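Side-chain contact in GNA33 (Neisseria gonorrhoeae FA 1090, PDB 2G5D), which probably cleaves the beta-1,4 linkage between N-acetylmuramic acid and N-acetylglucosamine in peptidoglycan, forming a 1,6-anhydro bond in the N-acetylmuramic acid: residues L48-P51 and H52-A55. Sequence-based numbering, arbitrary orientation.
Sequences LSMP and HWAA
Met50 and Trp53 run alongside each other in the same direction, and the end of the thioether chain comes obliquely against the CE3-CZ3 side of the indole, with CE nearest. The methionine chain bends at its last torsion (chi3 -87°), which brings CE to 3.5 Å from CZ3 of Trp53. SD of Met50 follows at 5.0 Å from the centroid of the six-membered ring, an oblique Met-aromatic contact in which the sulfur sits 55° off the ring normal. At the pyrrole part of the indole, CD2 of Leu48 reaches CD1 of Trp53 at 4.1 Å, the leucine chain coming in roughly perpendicular to the tryptophan. The Met50-Trp53 contact spans a type II beta turn whose first and last residues are the two partners, with Pro51 and His52 at its corners; His52 takes up the positive phi (62°) of the third position. The turn belongs to the loop joining strand 40-44 to helix 58-72, and Met50 and Trp53 are buried against Phe354 and Leu411 of strands 352-358 and 403-413. One backbone hydrogen bond closes it, from N of Trp53 to O of Met50 (3.3 Å), the donor standing well above the carbonyl plane. On the polar side of the indole, NE1 of Trp53 makes a hydrogen bond to OE1 of Glu100 in helix 92-102, while Phe58 meets the same ring system edge-to-face.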
ATOM      1  N   LEU A  48     -16.961  21.600  10.555  1.00 28.97           N
ATOM      2  CA  LEU A  48     -16.859  21.577  12.026  1.00 29.36           C
ATOM      3  C   LEU A  48     -17.644  20.448  12.685  1.00 27.67           C
ATOM      4  O   LEU A  48     -17.607  20.254  13.888  1.00 28.50           O
ATOM      5  CB  LEU A  48     -17.221  22.939  12.615  1.00 29.07           C
ATOM      6  CG  LEU A  48     -16.011  23.910  12.677  1.00 31.04           C
ATOM      7  CD1 LEU A  48     -16.496  25.331  12.959  1.00 32.52           C
ATOM      8  CD2 LEU A  48     -14.988  23.482  13.760  1.00 32.12           C
ATOM      9  N   SER A  49     -18.343  19.687  11.880  1.00 27.98           N
ATOM     10  CA  SER A  49     -18.838  18.385  12.327  1.00 27.64           C
ATOM     11  C   SER A  49     -17.738  17.282  12.456  1.00 28.15           C
ATOM     12  O   SER A  49     -17.980  16.231  13.067  1.00 27.92           O
ATOM     13  CB  SER A  49     -20.001  17.942  11.439  1.00 27.85           C
ATOM     14  OG  SER A  49     -21.104  18.807  11.651  1.00 25.22           O
ATOM     15  N   MET A  50     -16.558  17.517  11.867  1.00 28.75           N
ATOM     16  CA  MET A  50     -15.395  16.650  12.077  1.00 29.05           C
ATOM     17  C   MET A  50     -14.702  16.978  13.418  1.00 29.32           C
ATOM     18  O   MET A  50     -14.433  18.137  13.712  1.00 28.71           O
ATOM     19  CB  MET A  50     -14.415  16.698  10.890  1.00 29.95           C
ATOM     20  CG  MET A  50     -15.057  16.212   9.617  1.00 27.40           C
ATOM     21  SD  MET A  50     -14.158  16.347   8.063  1.00 30.01           S
ATOM     22  CE  MET A  50     -14.564  17.991   7.482  1.00 28.86           C
ATOM     23  N   PRO A  51     -14.498  15.948  14.261  1.00 28.62           N
ATOM     24  CA  PRO A  51     -13.973  16.194  15.597  1.00 28.70           C
ATOM     25  C   PRO A  51     -12.510  16.662  15.531  1.00 29.03           C
ATOM     26  O   PRO A  51     -11.735  16.108  14.772  1.00 28.23           O
ATOM     27  CB  PRO A  51     -14.116  14.840  16.298  1.00 28.80           C
ATOM     28  CG  PRO A  51     -14.157  13.812  15.195  1.00 28.34           C
ATOM     29  CD  PRO A  51     -14.742  14.515  13.986  1.00 28.93           C
ATOM     30  N   HIS A  52     -12.174  17.704  16.291  1.00 29.71           N
ATOM     31  CA  HIS A  52     -10.823  18.286  16.293  1.00 30.31           C
ATOM     32  C   HIS A  52     -10.367  18.873  14.957  1.00 30.04           C
ATOM     33  O   HIS A  52      -9.177  19.110  14.756  1.00 31.00           O
ATOM     34  CB  HIS A  52      -9.787  17.287  16.806  1.00 30.85           C
ATOM     35  CG  HIS A  52     -10.016  16.857  18.215  1.00 31.31           C
ATOM     36  ND1 HIS A  52      -9.260  15.877  18.821  1.00 35.89           N
ATOM     37  CD2 HIS A  52     -10.927  17.261  19.136  1.00 31.45           C
ATOM     38  CE1 HIS A  52      -9.689  15.702  20.061  1.00 36.17           C
ATOM     39  NE2 HIS A  52     -10.711  16.518  20.269  1.00 34.74           N
ATOM     40  N   TRP A  53     -11.323  19.146  14.081  1.00 29.83           N
ATOM     41  CA  TRP A  53     -11.088  19.888  12.855  1.00 29.91           C
ATOM     42  C   TRP A  53     -10.237  21.143  13.091  1.00 29.72           C
ATOM     43  O   TRP A  53      -9.241  21.352  12.407  1.00 30.36           O
ATOM     44  CB  TRP A  53     -12.413  20.326  12.235  1.00 28.82           C
ATOM     45  CG  TRP A  53     -12.182  21.155  11.025  1.00 29.92           C
ATOM     46  CD1 TRP A  53     -12.215  22.524  10.929  1.00 30.01           C
ATOM     47  CD2 TRP A  53     -11.824  20.666   9.725  1.00 26.92           C
ATOM     48  NE1 TRP A  53     -11.910  22.909   9.626  1.00 28.45           N
ATOM     49  CE2 TRP A  53     -11.671  21.786   8.879  1.00 28.07           C
ATOM     50  CE3 TRP A  53     -11.651  19.380   9.187  1.00 28.71           C
ATOM     51  CZ2 TRP A  53     -11.331  21.657   7.523  1.00 27.73           C
ATOM     52  CZ3 TRP A  53     -11.304  19.249   7.844  1.00 26.78           C
ATOM     53  CH2 TRP A  53     -11.159  20.381   7.030  1.00 28.98           C
ATOM     54  N   ALA A  54     -10.660  21.975  14.035  1.00 29.65           N
ATOM     55  CA  ALA A  54      -9.978  23.242  14.378  1.00 29.43           C
ATOM     56  C   ALA A  54      -8.493  23.084  14.672  1.00 29.66           C
ATOM     57  O   ALA A  54      -7.679  23.916  14.224  1.00 28.79           O
ATOM     58  CB  ALA A  54     -10.676  23.903  15.583  1.00 29.52           C
ATOM     59  N   ALA A  55      -8.154  22.019  15.416  1.00 29.96           N
ATOM     60  CA  ALA A  55      -6.799  21.756  15.914  1.00 30.73           C
ATOM     61  C   ALA A  55      -5.869  20.915  14.996  1.00 31.49           C
ATOM     62  O   ALA A  55      -4.747  20.563  15.382  1.00 30.73           O
ATOM     63  CB  ALA A  55      -6.867  21.158  17.329  1.00 31.09           C
TER